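Local coordinates for protein 3-alpha-hydroxysteroid dehydrogenase (Pseudomonas sp., PDB 2DKN) that probably catalyses the NAD-dependent oxidation of the 3-alpha-hydroxyl group of steroids, with the coenzyme held in a Rossmann fold, at residues S11-A16 with G184-P189; A84-G89 with G155-V160; L125-A130 with E141-Q146. One frame throughout, in Å; residues are numbered along the deposited sequence.

Contact 1: residues S11-A16 with G184-P189; sequences SGIGAA and GAVETP. With NAI (1,4-dihydronicotinamide adenine dinucleotide), chain C.
Ile13 and Val186 meet branch to branch, Ile13 CG1 lying 4.2 Å from Val186 CG1 with the two side chains crossing at about a right angle. CG1 of Val186 stands anti to its backbone N (chi1 -172°), which turns it to the isoleucine and sets CG2 against the nicotinamide carboxamide. The CD1 end of Ile13 runs on to the nicotinamide ribose, so one side chain touches both protein and coenzyme; Val220 and Ile224 of helix 217-228 pack on Ile13 as well. Thr188 comes in beside this pair and lays its CG2 methyl 3.6 Å from Gly12 CA, the point where the two backbones run closest. A side chain on Gly12 would strike the pyrophosphate oxygen O1N, and its positive phi also suits a residue without one. Gly12 and Gly14 belong to the TGxxxGIG signature of short-chain dehydrogenases, the turn that leads from the first strand of the Rossmann fold into helix 12-23. No hydrogen bond joins the two segments directly; they are tied through NADH. Ile13 N donates to O1N at 2.8 Å and 159°, while Thr188 OG1 donates to O2N at 2.6 Å, so the nicotinamide-side phosphate is gripped from both segments. Ser11 OG gives a bond to O2A of the other phosphate, also 2.6 Å long, and rests 3.8 Å from Pro189 CG. Val186 reads the carboxamide with its backbone: its N donates to O7N at 2.7 Å, and its O accepts the less straight bond from N7N (3.2 Å, 135°), which together fix the rotation of the amide. Thr188 is also the N-cap of helix 189-196, its OG1 making a weak bond to Leu190 N.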
loop_
_atom_site.group_PDB
_atom_site.type_symbol
_atom_site.label_atom_id
_atom_site.label_comp_id
_atom_site.label_asym_id
_atom_site.label_seq_id
_atom_site.Cartn_x
_atom_site.Cartn_y
_atom_site.Cartn_z
ATOM N N SER A 11 -20.355 10.388 -3.948
ATOM C CA SER A 11 -19.620 11.379 -3.159
ATOM C C SER A 11 -18.160 11.001 -2.983
ATOM O O SER A 11 -17.795 9.837 -3.140
ATOM C CB SER A 11 -20.286 11.541 -1.777
ATOM O OG SER A 11 -19.703 12.588 -0.999
ATOM N N GLY A 12 -17.366 11.977 -2.541
ATOM C CA GLY A 12 -15.996 11.739 -2.103
ATOM C C GLY A 12 -15.128 10.878 -2.992
ATOM O O GLY A 12 -15.037 11.129 -4.195
ATOM N N ILE A 13 -14.487 9.878 -2.385
ATOM C CA ILE A 13 -13.548 8.975 -3.076
ATOM C C ILE A 13 -14.226 8.194 -4.209
ATOM O O ILE A 13 -13.683 8.081 -5.297
ATOM C CB ILE A 13 -12.875 7.980 -2.100
ATOM C CG1 ILE A 13 -12.072 8.742 -1.046
ATOM C CG2 ILE A 13 -11.985 6.967 -2.869
ATOM C CD1 ILE A 13 -11.673 7.892 0.150
ATOM N N GLY A 14 -15.418 7.674 -3.944
ATOM C CA GLY A 14 -16.154 6.905 -4.942
ATOM C C GLY A 14 -16.521 7.724 -6.164
ATOM O O GLY A 14 -16.451 7.239 -7.304
ATOM N N ALA A 15 -16.927 8.967 -5.916
ATOM C CA ALA A 15 -17.266 9.909 -6.991
ATOM C C ALA A 15 -16.018 10.226 -7.813
ATOM O O ALA A 15 -16.063 10.273 -9.042
ATOM C CB ALA A 15 -17.834 11.183 -6.398
ATOM N N ALA A 16 -14.897 10.410 -7.129
ATOM C CA ALA A 16 -13.649 10.733 -7.816
ATOM C C ALA A 16 -13.228 9.558 -8.704
ATOM O O ALA A 16 -12.765 9.741 -9.836
ATOM C CB ALA A 16 -12.562 11.086 -6.803
ATOM N N GLY A 184 -5.608 7.782 4.844
ATOM C CA GLY A 184 -5.563 8.595 6.040
ATOM C C GLY A 184 -6.596 9.664 5.712
ATOM O O GLY A 184 -7.561 9.393 4.992
ATOM N N ALA A 185 -6.425 10.859 6.247
ATOM C CA ALA A 185 -7.427 11.919 6.031
ATOM C C ALA A 185 -7.617 12.295 4.566
ATOM O O ALA A 185 -6.650 12.527 3.866
ATOM C CB ALA A 185 -7.026 13.152 6.828
ATOM N N VAL A 186 -8.865 12.359 4.103
ATOM C CA VAL A 186 -9.127 12.782 2.743
ATOM C C VAL A 186 -10.333 13.736 2.610
ATOM O O VAL A 186 -11.246 13.612 3.406
ATOM C CB VAL A 186 -9.651 11.542 1.907
ATOM C CG1 VAL A 186 -9.752 11.871 0.410
ATOM C CG2 VAL A 186 -8.821 10.260 2.134
ATOM N N GLU A 187 -10.325 14.757 1.733
ATOM C CA GLU A 187 -10.835 16.125 2.008
ATOM C C GLU A 187 -12.019 15.607 1.160
ATOM O O GLU A 187 -12.155 15.927 -0.022
ATOM C CB GLU A 187 -10.052 17.168 1.226
ATOM C CG GLU A 187 -8.757 17.550 1.905
ATOM C CD GLU A 187 -9.001 18.253 3.227
ATOM O OE1 GLU A 187 -8.031 18.416 4.007
ATOM O OE2 GLU A 187 -10.165 18.638 3.492
ATOM N N THR A 188 -12.919 14.821 1.745
ATOM C CA THR A 188 -14.364 14.858 1.568
ATOM C C THR A 188 -15.402 15.304 2.602
ATOM O O THR A 188 -15.053 15.728 3.693
ATOM C CB THR A 188 -14.708 13.357 1.345
ATOM O OG1 THR A 188 -14.719 12.689 2.616
ATOM C CG2 THR A 188 -13.608 12.672 0.484
ATOM N N PRO A 189 -16.699 15.222 2.232
ATOM C CA PRO A 189 -17.739 15.561 3.209
ATOM C C PRO A 189 -17.661 14.740 4.493
ATOM O O PRO A 189 -18.019 15.239 5.563
ATOM C CB PRO A 189 -19.042 15.299 2.437
ATOM C CG PRO A 189 -18.663 15.596 1.029
ATOM C CD PRO A 189 -17.294 14.933 0.909
HETATM P PA NAI C . -18.288 10.287 1.467
HETATM O O1A NAI C . -19.303 10.430 2.527
HETATM O O2A NAI C . -17.988 11.478 0.638
HETATM O O5B NAI C . -18.708 9.099 0.478
HETATM C C5B NAI C . -19.206 7.890 0.974
HETATM C C4B NAI C . -20.367 7.479 0.079
HETATM O O4B NAI C . -20.831 6.257 0.621
HETATM C C3B NAI C . -21.522 8.478 0.100
HETATM O O3B NAI C . -21.984 8.762 -1.206
HETATM C C2B NAI C . -22.585 7.697 0.851
HETATM O O2B NAI C . -23.910 8.029 0.498
HETATM C C1B NAI C . -22.223 6.241 0.540
HETATM N N9A NAI C . -22.879 5.433 1.578
HETATM C C8A NAI C . -22.763 5.561 2.947
HETATM N N7A NAI C . -23.616 4.671 3.514
HETATM C C5A NAI C . -24.286 4.004 2.529
HETATM C C6A NAI C . -25.275 3.013 2.528
HETATM N N6A NAI C . -25.902 2.608 3.652
HETATM N N1A NAI C . -25.741 2.544 1.315
HETATM C C2A NAI C . -25.259 3.038 0.123
HETATM N N3A NAI C . -24.289 4.016 0.117
HETATM C C4A NAI C . -23.824 4.494 1.308
HETATM O O3 NAI C . -16.994 9.726 2.230
HETATM P PN NAI C . -15.576 9.284 1.606
HETATM O O1N NAI C . -15.567 9.325 0.134
HETATM O O2N NAI C . -14.555 10.065 2.328
HETATM O O5D NAI C . -15.525 7.766 2.121
HETATM C C5D NAI C . -15.337 6.686 1.217
HETATM C C4D NAI C . -14.701 5.558 2.018
HETATM O O4D NAI C . -13.419 5.999 2.451
HETATM C C3D NAI C . -15.478 5.194 3.281
HETATM O O3D NAI C . -15.434 3.780 3.421
HETATM C C2D NAI C . -14.627 5.796 4.397
HETATM O O2D NAI C . -14.737 5.054 5.580
HETATM C C1D NAI C . -13.228 5.672 3.811
HETATM N N1N NAI C . -12.241 6.588 4.445
HETATM C C2N NAI C . -12.424 7.941 4.373
HETATM C C3N NAI C . -11.499 8.790 4.958
HETATM C C7N NAI C . -11.663 10.284 4.830
HETATM O O7N NAI C . -10.778 11.050 5.571
HETATM N N7N NAI C . -12.605 10.829 4.037
HETATM C C4N NAI C . -10.370 8.265 5.616
HETATM C C5N NAI C . -10.178 6.867 5.645
HETATM C C6N NAI C . -11.132 6.049 5.055
#

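Contact 2: residues A84-G89 with G155-V160; sequences AVNYFG and GSKYAV. With NAI (1,4-dihydronicotinamide adenine dinucleotide), chain C.
Tyr87 drives the edge of its ring at the backbone of helix 155-160, with CE1 3.5 Å from Ala159 C. Its CG is anti to the backbone N (chi1 -170°), which sends the ring across to the neighbouring helix; Ala159 CB packs 3.6 Å from Tyr87 CD1, and Val160 CB follows a little farther off. Asn86 CB packs 3.3 Å from Ser156 OG. With an alanine in place of Tyr87, a gap would probably open beside Ala159 and Val160, and Met131 and Leu132 of helix 126-133 would lose the ring they pack on. Among the polar contacts, Asn86 ND2 gives Ser156 OG a weak bond (3.4 Å), while OD1 is held by Val72 N and the serine hydroxyl by Ala152 O. Lys157 leaves its helix pointing away, bends at chi2 and returns; NZ donates to O3D of the nicotinamide ribose at 2.8 Å and weakly to O2D. Water 1 donates to Asn86 O at 2.8 Å and accepts from Lys157 NZ at 2.7 Å. Asn86 thus reaches Lys157, which forms the YxxxK pair with Tyr153, through its backbone O, as in the Asn-Ser-Tyr-Lys tetrad of short-chain dehydrogenases, where such a water probably belongs to a proton relay.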
loop_
_atom_site.group_PDB
_atom_site.type_symbol
_atom_site.label_atom_id
_atom_site.label_comp_id
_atom_site.label_asym_id
_atom_site.label_seq_id
_atom_site.Cartn_x
_atom_site.Cartn_y
_atom_site.Cartn_z
ATOM N N ALA A 84 -22.861 -2.190 10.150
ATOM C CA ALA A 84 -23.708 -2.723 9.088
ATOM C C ALA A 84 -23.207 -2.287 7.715
ATOM O O ALA A 84 -23.228 -3.060 6.759
ATOM C CB ALA A 84 -25.161 -2.250 9.287
ATOM N N VAL A 85 -22.798 -1.030 7.611
ATOM C CA VAL A 85 -22.363 -0.507 6.306
ATOM C C VAL A 85 -20.897 -0.843 6.065
ATOM O O VAL A 85 -20.554 -1.401 5.029
ATOM C CB VAL A 85 -22.557 1.027 6.164
ATOM C CG1 VAL A 85 -22.243 1.445 4.726
ATOM C CG2 VAL A 85 -23.960 1.395 6.466
ATOM N N ASN A 86 -20.032 -0.493 7.014
ATOM C CA ASN A 86 -18.596 -0.592 6.761
ATOM C C ASN A 86 -18.094 -2.015 6.653
ATOM O O ASN A 86 -17.092 -2.272 5.961
ATOM C CB ASN A 86 -17.780 0.133 7.829
ATOM C CG ASN A 86 -17.958 1.642 7.775
ATOM O OD1 ASN A 86 -18.717 2.148 6.956
ATOM N ND2 ASN A 86 -17.242 2.367 8.647
ATOM N N TYR A 87 -18.734 -2.927 7.384
ATOM C CA TYR A 87 -18.361 -4.329 7.271
ATOM C C TYR A 87 -19.303 -5.101 6.337
ATOM O O TYR A 87 -18.871 -5.602 5.288
ATOM C CB TYR A 87 -18.277 -5.040 8.629
ATOM C CG TYR A 87 -17.652 -6.402 8.471
ATOM C CD1 TYR A 87 -16.260 -6.565 8.496
ATOM C CD2 TYR A 87 -18.440 -7.523 8.246
ATOM C CE1 TYR A 87 -15.679 -7.819 8.325
ATOM C CE2 TYR A 87 -17.869 -8.764 8.070
ATOM C CZ TYR A 87 -16.500 -8.912 8.107
ATOM O OH TYR A 87 -15.956 -10.175 7.923
ATOM N N PHE A 88 -20.573 -5.184 6.708
ATOM C CA PHE A 88 -21.506 -6.056 6.002
ATOM C C PHE A 88 -21.938 -5.525 4.638
ATOM O O PHE A 88 -22.214 -6.314 3.726
ATOM C CB PHE A 88 -22.694 -6.434 6.909
ATOM C CG PHE A 88 -22.297 -7.347 8.026
ATOM C CD1 PHE A 88 -22.114 -8.706 7.786
ATOM C CD2 PHE A 88 -22.024 -6.841 9.292
ATOM C CE1 PHE A 88 -21.698 -9.542 8.806
ATOM C CE2 PHE A 88 -21.625 -7.683 10.323
ATOM C CZ PHE A 88 -21.460 -9.020 10.078
ATOM N N GLY A 89 -21.974 -4.200 4.464
ATOM C CA GLY A 89 -22.193 -3.629 3.115
ATOM C C GLY A 89 -21.074 -3.964 2.114
ATOM O O GLY A 89 -21.258 -3.930 0.891
ATOM N N GLY A 155 -13.173 -0.687 14.561
ATOM C CA GLY A 155 -13.453 -2.128 14.597
ATOM C C GLY A 155 -13.874 -2.605 13.213
ATOM O O GLY A 155 -13.412 -3.627 12.740
ATOM N N SER A 156 -14.755 -1.854 12.562
ATOM C CA SER A 156 -15.305 -2.313 11.288
ATOM C C SER A 156 -14.217 -2.272 10.226
ATOM O O SER A 156 -14.145 -3.153 9.378
ATOM C CB SER A 156 -16.533 -1.496 10.877
ATOM O OG SER A 156 -16.226 -0.112 10.713
ATOM N N LYS A 157 -13.363 -1.255 10.291
ATOM C CA LYS A 157 -12.303 -1.095 9.302
ATOM C C LYS A 157 -11.217 -2.151 9.513
ATOM O O LYS A 157 -10.710 -2.747 8.549
ATOM C CB LYS A 157 -11.741 0.342 9.326
ATOM C CG LYS A 157 -12.734 1.349 8.801
ATOM C CD LYS A 157 -13.086 1.089 7.333
ATOM C CE LYS A 157 -13.851 2.263 6.714
ATOM N NZ LYS A 157 -14.123 2.023 5.237
ATOM N N TYR A 158 -10.905 -2.431 10.778
ATOM C CA TYR A 158 -10.008 -3.528 11.103
ATOM C C TYR A 158 -10.556 -4.853 10.559
ATOM O O TYR A 158 -9.866 -5.568 9.834
ATOM C CB TYR A 158 -9.734 -3.625 12.615
ATOM C CG TYR A 158 -8.894 -4.838 12.955
ATOM C CD1 TYR A 158 -7.504 -4.778 12.881
ATOM C CD2 TYR A 158 -9.484 -6.047 13.299
ATOM C CE1 TYR A 158 -6.723 -5.889 13.160
ATOM C CE2 TYR A 158 -8.707 -7.179 13.568
ATOM C CZ TYR A 158 -7.329 -7.089 13.489
ATOM O OH TYR A 158 -6.525 -8.185 13.757
ATOM N N ALA A 159 -11.790 -5.175 10.926
ATOM C CA ALA A 159 -12.406 -6.431 10.537
ATOM C C ALA A 159 -12.453 -6.618 9.018
ATOM O O ALA A 159 -12.132 -7.699 8.517
ATOM C CB ALA A 159 -13.815 -6.564 11.153
ATOM N N VAL A 160 -12.863 -5.585 8.289
ATOM C CA VAL A 160 -13.041 -5.734 6.840
ATOM C C VAL A 160 -11.669 -5.881 6.164
ATOM O O VAL A 160 -11.545 -6.543 5.135
ATOM C CB VAL A 160 -13.859 -4.547 6.252
ATOM C CG1 VAL A 160 -12.967 -3.284 6.037
ATOM C CG2 VAL A 160 -14.585 -4.947 4.980
HETATM P PA NAI C . -18.288 10.287 1.467
HETATM O O1A NAI C . -19.303 10.430 2.527
HETATM O O2A NAI C . -17.988 11.478 0.638
HETATM O O5B NAI C . -18.708 9.099 0.478
HETATM C C5B NAI C . -19.206 7.890 0.974
HETATM C C4B NAI C . -20.367 7.479 0.079
HETATM O O4B NAI C . -20.831 6.257 0.621
HETATM C C3B NAI C . -21.522 8.478 0.100
HETATM O O3B NAI C . -21.984 8.762 -1.206
HETATM C C2B NAI C . -22.585 7.697 0.851
HETATM O O2B NAI C . -23.910 8.029 0.498
HETATM C C1B NAI C . -22.223 6.241 0.540
HETATM N N9A NAI C . -22.879 5.433 1.578
HETATM C C8A NAI C . -22.763 5.561 2.947
HETATM N N7A NAI C . -23.616 4.671 3.514
HETATM C C5A NAI C . -24.286 4.004 2.529
HETATM C C6A NAI C . -25.275 3.013 2.528
HETATM N N6A NAI C . -25.902 2.608 3.652
HETATM N N1A NAI C . -25.741 2.544 1.315
HETATM C C2A NAI C . -25.259 3.038 0.123
HETATM N N3A NAI C . -24.289 4.016 0.117
HETATM C C4A NAI C . -23.824 4.494 1.308
HETATM O O3 NAI C . -16.994 9.726 2.230
HETATM P PN NAI C . -15.576 9.284 1.606
HETATM O O1N NAI C . -15.567 9.325 0.134
HETATM O O2N NAI C . -14.555 10.065 2.328
HETATM O O5D NAI C . -15.525 7.766 2.121
HETATM C C5D NAI C . -15.337 6.686 1.217
HETATM C C4D NAI C . -14.701 5.558 2.018
HETATM O O4D NAI C . -13.419 5.999 2.451
HETATM C C3D NAI C . -15.478 5.194 3.281
HETATM O O3D NAI C . -15.434 3.780 3.421
HETATM C C2D NAI C . -14.627 5.796 4.397
HETATM O O2D NAI C . -14.737 5.054 5.580
HETATM C C1D NAI C . -13.228 5.672 3.811
HETATM N N1N NAI C . -12.241 6.588 4.445
HETATM C C2N NAI C . -12.424 7.941 4.373
HETATM C C3N NAI C . -11.499 8.790 4.958
HETATM C C7N NAI C . -11.663 10.284 4.830
HETATM O O7N NAI C . -10.778 11.050 5.571
HETATM N N7N NAI C . -12.605 10.829 4.037
HETATM C C4N NAI C . -10.370 8.265 5.616
HETATM C C5N NAI C . -10.178 6.867 5.645
HETATM C C6N NAI C . -11.132 6.049 5.055
HETATM O O HOH W 1 -15.562 -0.207 4.849
#

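Contact 3: residues L125-A130 with E141-Q146; sequences LPMVEA and ELAEQQ
Leu142 projects from helix 141-146 onto the start of helix 126-130, where its CD1 methyl lies 3.6 Å from Pro126 O and 3.9 Å from Ala130 CB, spanning one turn of the opposing helix. Behind that methyl, Leu142 CB meets Met127 CB at 4.0 Å, at the level where the two backbones are nearest. Met127 reaches the other way along the partner helix. Its CG is set between the backbone N and the carbonyl carbon (chi1 62°), and the chain runs extended through chi2 and bends at chi3, carrying SD past Ala143 CB and placing CE 3.8 Å from Gln146 CB. Gln146 closes the end of the interface: bent at chi2, it crosses Leu125 and Pro126 at about a right angle, its OE1 3.5 Å from Leu125 CD2. The same OE1 accepts a bond from water 2 (2.9 Å), which in turn accepts from Met127 N at 3.1 Å. This bridge occupies an N-H of the first helical turn and is the polar tie in an otherwise apolar interface. In the next shell, Val83 of helix 79-102 packs on both Met127 and Ala143, and Leu151 of helix 149-166 on Gln146. Glu144, whose side chain starts away from helix 126-130, hydrogen-bonds through OE2 to Gly80 N of helix 79-102. With axes 8.9 Å apart and directions 170° from parallel, the segments form an antiparallel helical hairpin, inserted in the chain between strand 108-112 of the Rossmann sheet and the YxxxK helix 149-166.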
loop_
_atom_site.group_PDB
_atom_site.type_symbol
_atom_site.label_atom_id
_atom_site.label_comp_id
_atom_site.label_asym_id
_atom_site.label_seq_id
_atom_site.Cartn_x
_atom_site.Cartn_y
_atom_site.Cartn_z
ATOM N N LEU A 125 -11.349 -5.749 20.035
ATOM C CA LEU A 125 -12.750 -5.392 20.243
ATOM C C LEU A 125 -13.651 -6.603 19.982
ATOM O O LEU A 125 -13.533 -7.250 18.946
ATOM C CB LEU A 125 -13.156 -4.234 19.303
ATOM C CG LEU A 125 -12.511 -2.862 19.533
ATOM C CD1 LEU A 125 -12.704 -1.941 18.310
ATOM C CD2 LEU A 125 -13.034 -2.195 20.823
ATOM N N PRO A 126 -14.548 -6.931 20.930
ATOM C CA PRO A 126 -15.429 -8.089 20.716
ATOM C C PRO A 126 -16.197 -8.063 19.394
ATOM O O PRO A 126 -16.370 -9.103 18.752
ATOM C CB PRO A 126 -16.391 -8.022 21.912
ATOM C CG PRO A 126 -15.521 -7.407 23.008
ATOM C CD PRO A 126 -14.764 -6.311 22.253
ATOM N N MET A 127 -16.636 -6.882 18.979
ATOM C CA MET A 127 -17.431 -6.772 17.757
ATOM C C MET A 127 -16.670 -7.296 16.544
ATOM O O MET A 127 -17.287 -7.797 15.597
ATOM C CB MET A 127 -17.889 -5.339 17.537
ATOM C CG MET A 127 -16.739 -4.381 17.349
ATOM S SD MET A 127 -17.312 -2.731 16.865
ATOM C CE MET A 127 -17.232 -1.891 18.444
ATOM N N VAL A 128 -15.339 -7.193 16.571
ATOM C CA VAL A 128 -14.501 -7.699 15.488
ATOM C C VAL A 128 -14.672 -9.204 15.263
ATOM O O VAL A 128 -14.819 -9.661 14.138
ATOM C CB VAL A 128 -13.006 -7.340 15.715
ATOM C CG1 VAL A 128 -12.105 -8.121 14.762
ATOM C CG2 VAL A 128 -12.840 -5.853 15.535
ATOM N N GLU A 129 -14.675 -9.976 16.339
ATOM C CA GLU A 129 -14.890 -11.416 16.222
ATOM C C GLU A 129 -16.253 -11.754 15.593
ATOM O O GLU A 129 -16.373 -12.647 14.763
ATOM C CB GLU A 129 -14.804 -12.038 17.613
ATOM C CG GLU A 129 -13.438 -11.883 18.258
ATOM C CD GLU A 129 -13.417 -12.521 19.645
ATOM O OE1 GLU A 129 -14.313 -13.358 19.899
ATOM O OE2 GLU A 129 -12.531 -12.176 20.480
ATOM N N ALA A 130 -17.277 -11.013 15.991
ATOM C CA ALA A 130 -18.613 -11.235 15.452
ATOM C C ALA A 130 -18.688 -10.878 13.977
ATOM O O ALA A 130 -19.347 -11.542 13.188
ATOM C CB ALA A 130 -19.632 -10.437 16.259
ATOM N N GLU A 141 -25.114 -5.700 17.991
ATOM C CA GLU A 141 -25.372 -5.641 19.436
ATOM C C GLU A 141 -24.099 -5.250 20.201
ATOM O O GLU A 141 -24.121 -4.362 21.053
ATOM C CB GLU A 141 -25.892 -6.992 19.920
ATOM C CG GLU A 141 -26.048 -7.093 21.429
ATOM C CD GLU A 141 -26.593 -8.441 21.861
ATOM O OE1 GLU A 141 -26.185 -9.483 21.281
ATOM O OE2 GLU A 141 -27.438 -8.458 22.778
ATOM N N LEU A 142 -22.997 -5.932 19.902
ATOM C CA LEU A 142 -21.709 -5.637 20.537
ATOM C C LEU A 142 -21.245 -4.213 20.266
ATOM O O LEU A 142 -20.713 -3.547 21.163
ATOM C CB LEU A 142 -20.648 -6.620 20.070
ATOM C CG LEU A 142 -20.792 -8.067 20.573
ATOM C CD1 LEU A 142 -19.826 -8.976 19.868
ATOM C CD2 LEU A 142 -20.626 -8.150 22.103
ATOM N N ALA A 143 -21.437 -3.756 19.026
ATOM C CA ALA A 143 -21.071 -2.387 18.653
ATOM C C ALA A 143 -21.855 -1.390 19.496
ATOM O O ALA A 143 -21.289 -0.430 20.025
ATOM C CB ALA A 143 -21.333 -2.145 17.151
ATOM N N GLU A 144 -23.155 -1.631 19.624
ATOM C CA GLU A 144 -24.016 -0.763 20.435
ATOM C C GLU A 144 -23.577 -0.755 21.901
ATOM O O GLU A 144 -23.471 0.304 22.506
ATOM C CB GLU A 144 -25.478 -1.185 20.320
ATOM C CG GLU A 144 -26.151 -0.759 19.032
ATOM C CD GLU A 144 -26.105 0.745 18.819
ATOM O OE1 GLU A 144 -26.431 1.509 19.751
ATOM O OE2 GLU A 144 -25.726 1.175 17.721
ATOM N N GLN A 145 -23.296 -1.931 22.451
ATOM C CA GLN A 145 -22.815 -2.059 23.836
ATOM C C GLN A 145 -21.440 -1.421 24.059
ATOM O O GLN A 145 -21.142 -0.933 25.158
ATOM C CB GLN A 145 -22.713 -3.522 24.231
ATOM C CG GLN A 145 -24.028 -4.266 24.311
ATOM C CD GLN A 145 -23.811 -5.745 24.579
ATOM O OE1 GLN A 145 -24.762 -6.528 24.632
ATOM N NE2 GLN A 145 -22.553 -6.134 24.754
ATOM N N GLN A 146 -20.593 -1.447 23.037
ATOM C CA GLN A 146 -19.260 -0.856 23.156
ATOM C C GLN A 146 -19.404 0.654 23.335
ATOM O O GLN A 146 -18.612 1.281 24.056
ATOM C CB GLN A 146 -18.388 -1.207 21.952
ATOM C CG GLN A 146 -16.938 -0.730 22.033
ATOM C CD GLN A 146 -16.075 -1.531 22.989
ATOM O OE1 GLN A 146 -15.868 -2.735 22.812
ATOM N NE2 GLN A 146 -15.533 -0.853 23.994
HETATM O O HOH W 2 -17.048 -4.482 20.858
#

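Contact 2 is buried near the middle of the chain, contact 1 is partly buried and farther out, and contact 3 is the most peripheral. Contacts 1 and 2 share the coenzyme without touching: the first works through phosphates and carboxamide, with little protein-to-protein surface, the second through the nicotinamide ribose and a nearly parallel pair of helices. Contact 3, an antiparallel pair well away from NADH, is mostly apolar with one water bridge. Both helices of contact 2 also pack on it: helix 149-166 sets Tyr158 on Val128, and helix 79-102 touches Met127 and Ala143. Along the chain, contact 3 is nested within contact 2, and contact 2 within contact 1.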